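Side-chain contacts in uncharacterized protein (Staphylococcus aureus, PDB 3P8A), which is of unknown function but carries a glyoxalase-like domain and probably resembles other VOC-family proteins, whose members include metal-dependent enzymes: residues S257-F262 against Y268-L273; Q105-I110 against H246-K251; F38-P41 against K46-S49. One frame throughout, in Å; residues are numbered along the deposited sequence.

Interaction 1: residues S257-F262 against Y268-L273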
loop_
_atom_site.group_PDB
_atom_site.type_symbol
_atom_site.label_atom_id
_atom_site.label_comp_id
_atom_site.label_asym_id
_atom_site.label_seq_id
_atom_site.Cartn_x
_atom_site.Cartn_y
_atom_site.Cartn_z
ATOM N N SER A 257 21.754 -3.320 15.381
ATOM C CA SER A 257 22.418 -3.110 14.091
ATOM C C SER A 257 21.420 -3.127 12.923
ATOM O O SER A 257 20.456 -3.896 12.973
ATOM C CB SER A 257 23.488 -4.182 13.868
ATOM O OG SER A 257 22.972 -5.502 13.844
ATOM N N PRO A 258 21.618 -2.313 11.862
ATOM C CA PRO A 258 20.677 -2.370 10.734
ATOM C C PRO A 258 20.801 -3.682 9.967
ATOM O O PRO A 258 21.814 -4.373 10.084
ATOM C CB PRO A 258 21.101 -1.199 9.839
ATOM C CG PRO A 258 22.120 -0.433 10.608
ATOM C CD PRO A 258 22.711 -1.355 11.601
ATOM N N TYR A 259 19.757 -4.029 9.206
ATOM C CA TYR A 259 19.767 -5.196 8.328
ATOM C C TYR A 259 18.645 -5.083 7.325
ATOM O O TYR A 259 17.643 -4.412 7.575
ATOM C CB TYR A 259 19.717 -6.546 9.085
ATOM C CG TYR A 259 18.468 -6.752 9.909
ATOM C CD1 TYR A 259 17.348 -7.370 9.368
ATOM C CD2 TYR A 259 18.405 -6.328 11.235
ATOM C CE1 TYR A 259 16.204 -7.580 10.129
ATOM C CE2 TYR A 259 17.255 -6.510 11.996
ATOM C CZ TYR A 259 16.163 -7.158 11.444
ATOM O OH TYR A 259 15.011 -7.322 12.170
ATOM N N SER A 260 18.796 -5.776 6.230
ATOM C CA SER A 260 17.800 -5.792 5.183
ATOM C C SER A 260 17.472 -7.205 4.812
ATOM O O SER A 260 18.357 -8.060 4.746
ATOM C CB SER A 260 18.296 -5.034 3.960
ATOM O OG SER A 260 18.748 -3.741 4.310
ATOM N N ILE A 261 16.202 -7.440 4.515
ATOM C CA ILE A 261 15.755 -8.755 4.103
ATOM C C ILE A 261 15.165 -8.628 2.710
ATOM O O ILE A 261 14.230 -7.841 2.513
ATOM C CB ILE A 261 14.741 -9.411 5.094
ATOM C CG1 ILE A 261 15.269 -9.407 6.556
ATOM C CG2 ILE A 261 14.348 -10.833 4.625
ATOM C CD1 ILE A 261 14.242 -9.808 7.613
ATOM N N PHE A 262 15.720 -9.386 1.749
ATOM C CA PHE A 262 15.156 -9.416 0.407
ATOM C C PHE A 262 14.315 -10.650 0.345
ATOM O O PHE A 262 14.821 -11.766 0.532
ATOM C CB PHE A 262 16.167 -9.412 -0.761
ATOM C CG PHE A 262 15.461 -9.706 -2.076
ATOM C CD1 PHE A 262 14.851 -8.689 -2.802
ATOM C CD2 PHE A 262 15.310 -11.017 -2.528
ATOM C CE1 PHE A 262 14.176 -8.968 -3.988
ATOM C CE2 PHE A 262 14.597 -11.298 -3.700
ATOM C CZ PHE A 262 14.070 -10.275 -4.439
ATOM N N TYR A 268 12.767 -5.390 2.854
ATOM C CA TYR A 268 12.358 -4.903 4.172
ATOM C C TYR A 268 13.652 -4.497 4.864
ATOM O O TYR A 268 14.495 -5.355 5.093
ATOM C CB TYR A 268 11.614 -5.992 4.958
ATOM C CG TYR A 268 10.272 -6.375 4.360
ATOM C CD1 TYR A 268 9.085 -5.841 4.862
ATOM C CD2 TYR A 268 10.189 -7.267 3.293
ATOM C CE1 TYR A 268 7.848 -6.181 4.309
ATOM C CE2 TYR A 268 8.956 -7.612 2.732
ATOM C CZ TYR A 268 7.787 -7.077 3.255
ATOM O OH TYR A 268 6.569 -7.422 2.707
ATOM N N ARG A 269 13.857 -3.183 5.100
ATOM C CA ARG A 269 15.055 -2.668 5.781
ATOM C C ARG A 269 14.713 -2.368 7.228
ATOM O O ARG A 269 13.695 -1.722 7.491
ATOM C CB ARG A 269 15.599 -1.404 5.085
ATOM C CG ARG A 269 16.191 -1.652 3.703
ATOM C CD ARG A 269 16.509 -0.377 2.922
ATOM N NE ARG A 269 17.545 0.444 3.564
ATOM C CZ ARG A 269 18.002 1.605 3.094
ATOM N NH1 ARG A 269 17.534 2.102 1.955
ATOM N NH2 ARG A 269 18.925 2.282 3.766
ATOM N N PHE A 270 15.541 -2.841 8.173
ATOM C CA PHE A 270 15.315 -2.627 9.599
ATOM C C PHE A 270 16.432 -1.815 10.179
ATOM O O PHE A 270 17.609 -2.092 9.919
ATOM C CB PHE A 270 15.148 -3.950 10.354
ATOM C CG PHE A 270 13.961 -4.781 9.910
ATOM C CD1 PHE A 270 12.756 -4.729 10.603
ATOM C CD2 PHE A 270 14.039 -5.592 8.779
ATOM C CE1 PHE A 270 11.657 -5.497 10.183
ATOM C CE2 PHE A 270 12.943 -6.357 8.364
ATOM C CZ PHE A 270 11.773 -6.327 9.088
ATOM N N GLU A 271 16.074 -0.778 10.941
ATOM C CA GLU A 271 17.066 0.105 11.537
ATOM C C GLU A 271 16.835 0.296 13.030
ATOM O O GLU A 271 15.677 0.376 13.458
ATOM C CB GLU A 271 17.111 1.456 10.782
ATOM C CG GLU A 271 17.578 1.290 9.339
ATOM C CD GLU A 271 17.753 2.511 8.455
ATOM O OE1 GLU A 271 17.533 3.648 8.934
ATOM O OE2 GLU A 271 18.116 2.320 7.271
ATOM N N PRO A 272 17.920 0.393 13.836
ATOM C CA PRO A 272 17.750 0.627 15.287
ATOM C C PRO A 272 17.150 1.997 15.625
ATOM O O PRO A 272 17.212 2.924 14.799
ATOM C CB PRO A 272 19.187 0.528 15.836
ATOM C CG PRO A 272 20.003 -0.072 14.743
ATOM C CD PRO A 272 19.352 0.344 13.472
ATOM N N LEU A 273 16.659 2.140 16.890
ATOM C CA LEU A 273 16.015 3.316 17.521
ATOM C C LEU A 273 14.556 3.532 17.112
ATOM O O LEU A 273 13.655 3.400 17.945
ATOM C CB LEU A 273 16.835 4.623 17.422
ATOM C CG LEU A 273 18.025 4.764 18.377
ATOM C CD1 LEU A 273 19.188 5.447 17.694
ATOM C CD2 LEU A 273 17.641 5.543 19.632
#

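Interaction 2: residues Q105-I110 against H246-K251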
loop_
_atom_site.group_PDB
_atom_site.type_symbol
_atom_site.label_atom_id
_atom_site.label_comp_id
_atom_site.label_asym_id
_atom_site.label_seq_id
_atom_site.Cartn_x
_atom_site.Cartn_y
_atom_site.Cartn_z
ATOM N N GLN A 105 6.421 -10.901 -8.492
ATOM C CA GLN A 105 6.261 -10.761 -7.041
ATOM C C GLN A 105 6.988 -9.521 -6.523
ATOM O O GLN A 105 7.985 -9.115 -7.116
ATOM C CB GLN A 105 6.788 -12.009 -6.342
ATOM C CG GLN A 105 6.001 -13.250 -6.723
ATOM C CD GLN A 105 6.564 -14.469 -6.054
ATOM O OE1 GLN A 105 6.302 -14.742 -4.883
ATOM N NE2 GLN A 105 7.410 -15.180 -6.760
ATOM N N GLY A 106 6.482 -8.956 -5.428
ATOM C CA GLY A 106 7.049 -7.777 -4.794
ATOM C C GLY A 106 5.998 -6.791 -4.355
ATOM O O GLY A 106 4.792 -7.067 -4.442
ATOM N N PHE A 107 6.454 -5.631 -3.852
ATOM C CA PHE A 107 5.556 -4.563 -3.448
ATOM C C PHE A 107 4.769 -4.085 -4.662
ATOM O O PHE A 107 5.346 -3.858 -5.734
ATOM C CB PHE A 107 6.330 -3.418 -2.794
ATOM C CG PHE A 107 6.913 -3.726 -1.439
ATOM C CD1 PHE A 107 6.151 -4.364 -0.466
ATOM C CD2 PHE A 107 8.189 -3.284 -1.099
ATOM C CE1 PHE A 107 6.665 -4.590 0.801
ATOM C CE2 PHE A 107 8.701 -3.486 0.182
ATOM C CZ PHE A 107 7.948 -4.169 1.118
ATOM N N LYS A 108 3.437 -4.024 -4.521
ATOM C CA LYS A 108 2.548 -3.622 -5.618
ATOM C C LYS A 108 2.100 -2.164 -5.533
ATOM O O LYS A 108 2.024 -1.476 -6.569
ATOM C CB LYS A 108 1.306 -4.527 -5.680
ATOM C CG LYS A 108 1.600 -6.010 -6.000
ATOM C CD LYS A 108 2.012 -6.267 -7.467
ATOM C CE LYS A 108 3.493 -6.553 -7.628
ATOM N NZ LYS A 108 3.913 -6.442 -9.075
ATOM N N ASN A 109 1.758 -1.714 -4.317
ATOM C CA ASN A 109 1.256 -0.366 -4.091
ATOM C C ASN A 109 1.200 -0.046 -2.618
ATOM O O ASN A 109 1.480 -0.897 -1.769
ATOM C CB ASN A 109 -0.181 -0.222 -4.685
ATOM C CG ASN A 109 -0.475 1.155 -5.240
ATOM O OD1 ASN A 109 0.176 2.163 -4.902
ATOM N ND2 ASN A 109 -1.440 1.224 -6.114
ATOM N N ILE A 110 0.820 1.204 -2.314
ATOM C CA ILE A 110 0.569 1.671 -0.948
ATOM C C ILE A 110 -0.855 2.200 -0.935
ATOM O O ILE A 110 -1.392 2.622 -1.967
ATOM C CB ILE A 110 1.606 2.707 -0.451
ATOM C CG1 ILE A 110 1.685 3.938 -1.417
ATOM C CG2 ILE A 110 2.987 2.031 -0.254
ATOM C CD1 ILE A 110 2.378 5.167 -0.792
ATOM N N HIS A 246 9.933 -0.192 -4.143
ATOM C CA HIS A 246 11.179 -0.895 -3.934
ATOM C C HIS A 246 11.452 -1.446 -2.547
ATOM O O HIS A 246 11.814 -2.608 -2.416
ATOM C CB HIS A 246 12.315 0.024 -4.405
ATOM C CG HIS A 246 13.696 -0.524 -4.214
ATOM N ND1 HIS A 246 14.254 -1.402 -5.134
ATOM C CD2 HIS A 246 14.627 -0.212 -3.277
ATOM C CE1 HIS A 246 15.500 -1.605 -4.726
ATOM N NE2 HIS A 246 15.767 -0.927 -3.597
ATOM N N SER A 247 11.345 -0.618 -1.530
ATOM C CA SER A 247 11.675 -1.023 -0.185
ATOM C C SER A 247 10.932 -0.235 0.870
ATOM O O SER A 247 10.377 0.827 0.594
ATOM C CB SER A 247 13.188 -0.908 0.043
ATOM O OG SER A 247 13.617 0.432 0.199
ATOM N N VAL A 248 10.907 -0.780 2.068
ATOM C CA VAL A 248 10.271 -0.160 3.228
ATOM C C VAL A 248 11.325 -0.138 4.349
ATOM O O VAL A 248 12.091 -1.104 4.505
ATOM C CB VAL A 248 8.906 -0.839 3.603
ATOM C CG1 VAL A 248 9.086 -2.247 4.189
ATOM C CG2 VAL A 248 8.076 0.040 4.541
ATOM N N ILE A 249 11.427 0.990 5.067
ATOM C CA ILE A 249 12.375 1.152 6.173
ATOM C C ILE A 249 11.563 1.110 7.437
ATOM O O ILE A 249 10.640 1.902 7.594
ATOM C CB ILE A 249 13.278 2.418 6.072
ATOM C CG1 ILE A 249 14.022 2.465 4.709
ATOM C CG2 ILE A 249 14.267 2.484 7.260
ATOM C CD1 ILE A 249 14.791 3.771 4.453
ATOM N N ILE A 250 11.864 0.139 8.296
ATOM C CA ILE A 250 11.141 -0.116 9.543
ATOM C C ILE A 250 12.067 0.083 10.707
ATOM O O ILE A 250 13.091 -0.588 10.804
ATOM C CB ILE A 250 10.454 -1.515 9.593
ATOM C CG1 ILE A 250 9.566 -1.761 8.349
ATOM C CG2 ILE A 250 9.577 -1.624 10.863
ATOM C CD1 ILE A 250 9.221 -3.289 8.093
ATOM N N LYS A 251 11.709 1.002 11.595
ATOM C CA LYS A 251 12.481 1.243 12.802
ATOM C C LYS A 251 12.173 0.066 13.732
ATOM O O LYS A 251 11.009 -0.328 13.860
ATOM C CB LYS A 251 12.073 2.577 13.438
ATOM C CG LYS A 251 12.757 3.785 12.814
ATOM C CD LYS A 251 12.443 5.066 13.603
ATOM C CE LYS A 251 11.355 5.945 13.008
ATOM N NZ LYS A 251 9.997 5.333 13.074
#

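Interaction 3: residues F38-P41 against K46-S49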
loop_
_atom_site.group_PDB
_atom_site.type_symbol
_atom_site.label_atom_id
_atom_site.label_comp_id
_atom_site.label_asym_id
_atom_site.label_seq_id
_atom_site.Cartn_x
_atom_site.Cartn_y
_atom_site.Cartn_z
ATOM N N PHE A 38 3.990 -19.378 3.240
ATOM C CA PHE A 38 4.839 -18.265 3.623
ATOM C C PHE A 38 4.802 -17.827 5.070
ATOM O O PHE A 38 3.738 -17.690 5.659
ATOM C CB PHE A 38 4.626 -17.068 2.659
ATOM C CG PHE A 38 5.559 -15.901 2.891
ATOM C CD1 PHE A 38 6.792 -15.841 2.254
ATOM C CD2 PHE A 38 5.222 -14.885 3.774
ATOM C CE1 PHE A 38 7.667 -14.782 2.492
ATOM C CE2 PHE A 38 6.105 -13.832 4.024
ATOM C CZ PHE A 38 7.321 -13.784 3.376
ATOM N N SER A 39 5.989 -17.492 5.587
ATOM C CA SER A 39 6.259 -16.857 6.868
ATOM C C SER A 39 7.515 -16.004 6.679
ATOM O O SER A 39 8.333 -16.298 5.806
ATOM C CB SER A 39 6.481 -17.887 7.977
ATOM O OG SER A 39 7.528 -18.787 7.654
ATOM N N PHE A 40 7.657 -14.935 7.460
ATOM C CA PHE A 40 8.829 -14.077 7.431
ATOM C C PHE A 40 10.030 -14.804 8.054
ATOM O O PHE A 40 9.833 -15.604 8.978
ATOM C CB PHE A 40 8.554 -12.790 8.225
ATOM C CG PHE A 40 8.158 -11.635 7.354
ATOM C CD1 PHE A 40 6.823 -11.375 7.081
ATOM C CD2 PHE A 40 9.118 -10.795 6.814
ATOM C CE1 PHE A 40 6.455 -10.292 6.272
ATOM C CE2 PHE A 40 8.750 -9.720 6.006
ATOM C CZ PHE A 40 7.424 -9.482 5.735
ATOM N N PRO A 41 11.279 -14.506 7.595
ATOM C CA PRO A 41 12.468 -15.154 8.178
ATOM C C PRO A 41 12.585 -14.921 9.684
ATOM O O PRO A 41 12.424 -13.794 10.154
ATOM C CB PRO A 41 13.624 -14.495 7.423
ATOM C CG PRO A 41 13.021 -14.059 6.148
ATOM C CD PRO A 41 11.666 -13.588 6.506
ATOM N N LYS A 46 5.373 -10.895 12.717
ATOM C CA LYS A 46 4.336 -11.900 12.885
ATOM C C LYS A 46 3.205 -11.645 11.886
ATOM O O LYS A 46 2.900 -10.499 11.556
ATOM C CB LYS A 46 3.821 -11.912 14.345
ATOM C CG LYS A 46 4.586 -12.878 15.259
ATOM C CD LYS A 46 5.904 -12.288 15.768
ATOM C CE LYS A 46 6.801 -13.300 16.433
ATOM N NZ LYS A 46 8.171 -12.760 16.629
ATOM N N LEU A 47 2.605 -12.725 11.410
ATOM C CA LEU A 47 1.529 -12.698 10.437
ATOM C C LEU A 47 0.272 -13.310 10.996
ATOM O O LEU A 47 0.328 -14.214 11.829
ATOM C CB LEU A 47 1.936 -13.443 9.146
ATOM C CG LEU A 47 3.235 -13.021 8.466
ATOM C CD1 LEU A 47 3.522 -13.900 7.266
ATOM C CD2 LEU A 47 3.196 -11.566 8.028
ATOM N N HIS A 48 -0.865 -12.789 10.528
ATOM C CA HIS A 48 -2.212 -13.232 10.887
ATOM C C HIS A 48 -2.973 -13.414 9.578
ATOM O O HIS A 48 -2.915 -12.536 8.709
ATOM C CB HIS A 48 -2.904 -12.198 11.799
ATOM C CG HIS A 48 -2.193 -12.026 13.109
ATOM N ND1 HIS A 48 -2.315 -12.963 14.135
ATOM C CD2 HIS A 48 -1.329 -11.066 13.502
ATOM C CE1 HIS A 48 -1.545 -12.520 15.115
ATOM N NE2 HIS A 48 -0.919 -11.393 14.774
ATOM N N SER A 49 -3.634 -14.572 9.415
ATOM C CA SER A 49 -4.441 -14.870 8.232
ATOM C C SER A 49 -5.537 -13.834 8.121
ATOM O O SER A 49 -6.119 -13.449 9.137
ATOM C CB SER A 49 -5.063 -16.255 8.329
ATOM O OG SER A 49 -4.174 -17.223 7.804
#

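Interaction 1: residues S257-F262 against Y268-L273
Tyr259 and Phe270 form a hydrogen-bonded antiparallel pair at the open end of a two-stranded hairpin, whose axes approach to 4.6 Å. Their mutual backbone bonds differ in length, Tyr259 N to Phe270 O at 3.0 Å and Phe270 N to Tyr259 O at 2.7 Å. Ile261 and Tyr268 repeat the two-way pairing closer to the turn, while Ser260 and Arg269 form the non-hydrogen-bonded pair between them.

The rings of Tyr259 and Phe270 lie almost parallel, at 18°, but offset within their planes, with centroids 4.8 Å apart and little overlap. With CG between the backbone N and the carbonyl carbon (chi1 62°), the tyrosine leans across its partner, and Phe270 CB makes a CH-pi contact over its face, 3.7 Å from the Tyr259 ring centroid. Tyr259 OH in turn lies above the Phe270 ring, near its rim. Contact is tight where Tyr259 CE1 meets Phe270 CD2 at 3.2 Å. Ile261 CD1 approaches the Phe270 ring obliquely, 3.8 Å from Phe270 CE2.

On the other face of the hairpin, Ser260 OG rests against Arg269 CG at 3.4 Å. The Arg269 chain, bent at chi3, brings NH2 to a long salt bridge with Glu271 OE2 of the same strand.

Strand 259-263 edges the seven-stranded sheet, separated by strand 266-272 from strand 244-252, where Phe270 reaches Ile250. Val44 touches Tyr259 and Ile261, and Pro41 touches Ile261.

Interaction 2: residues Q105-I110 against H246-K251
Two mixed beta sheets meet where Phe107 of strand 106-113, in the eight-stranded sheet, reaches His246, Ser247 and Val248 of strand 244-252, in the seven-stranded one. The two strands cross at nearly a right angle, 88°, with axes 7.6 Å apart at closest approach. No hydrogen bond passes between the segments, so the bridge is one aromatic side chain laid against a strand.

Phe107 approaches with one rim of its ring. CG stands anti to the carbonyl carbon, beside the backbone N (chi1 -70°), and this sends CD2, CE2 and CZ successively along the opposing chain. Phe107 CD2 comes within 3.9 Å of His246 O, and Phe107 CE2 lies 3.9 Å from Ser247 CA; both partners are at the ring edge, near its plane. The last rim atom, Phe107 CZ, meets the methyl Val248 CG1 at 3.8 Å, and the two side chains cross at about a right angle. That methyl is set between the backbone N and the carbonyl carbon of Val248 (chi1 70°), which directs it at the phenyl.

His246 and Ser247 together pair with Ile195 of strand 189-198, a classic beta bulge, so the ring edge runs past a distorted stretch of strand. Their CB atoms point away from strand 106-113, and it is their backbone that the ring meets. Around the phenyl, Tyr268 and His30 make edge-to-face ring contacts, and Ala266 and Ile28 add apolar neighbours.

Strands 24-31 and 106-113 are antiparallel neighbours at the centre of their sheet, each heading four strands on its own side. This order is consistent with two four-stranded modules side by side, as in VOC-type folds, with Phe107 packing between the two sheets.

Interaction 3: residues F38-P41 against K46-S49
Ser39 and Leu47 bring their CA atoms to 7.2 Å, and Phe40 and Lys46 theirs to 7.4 Å, where the irregular chain of 38-41 runs beside the lead-in to strand 48-53 without a hydrogen bond between the segments.

Leu47 carries the contact, its isobutyl group directed at the facing loop. With CG anti to the carbonyl carbon and beside the backbone N (chi1 -54°), its two methyls divide between the two phenylalanines. Leu47 CD2 touches Phe40 CD1 at 3.8 Å, at the edge of the ring and near its plane. Leu47 CD1 meets Phe38 CD2 at 4.0 Å, likewise at the ring edge, and also packs against Ser39 CA. Both phenylalanine side chains cross the leucine at about a right angle.

Segment 38-41, Lys46 and Leu47 lie on the connection from strand 24-31 to strand 48-53, which His48 and Ser49 begin and which is an outermost strand of the eight-stranded sheet; Leu47 thus packs this long connection onto itself.

Beyond the pair, Leu72 of strand 69-75 touches both Phe38 and Leu47, Phe38 O accepts a hydrogen bond from Lys61 NZ, and Phe40 meets the ring of Tyr268 edge-to-face.

Interactions 1 and 2 share the seven-stranded sheet: strands 266-272 and 244-252 are joined by probable hydrogen bonds, Arg269 O to Ile250 N at 2.7 Å and Arg269 N to Val248 O at 2.8 Å. Tyr268 ties all three contacts together. Its OH lies 3.4 Å from Phe107 CE1 of interaction 2 and is hydrogen-bonded to His30 ND1, while its CZ lies 3.5 Å from Phe40 CZ of interaction 3. Interaction 3 also touches the hairpin through Pro41 CG, 3.8 Å from Ile261 CG2. Interactions 2 and 3 do not touch, their nearest atoms being about 7 Å apart. No active site is established; Gln105 NE2 hydrogen-bonds a bis-tris molecule, probably from the crystallisation liquor.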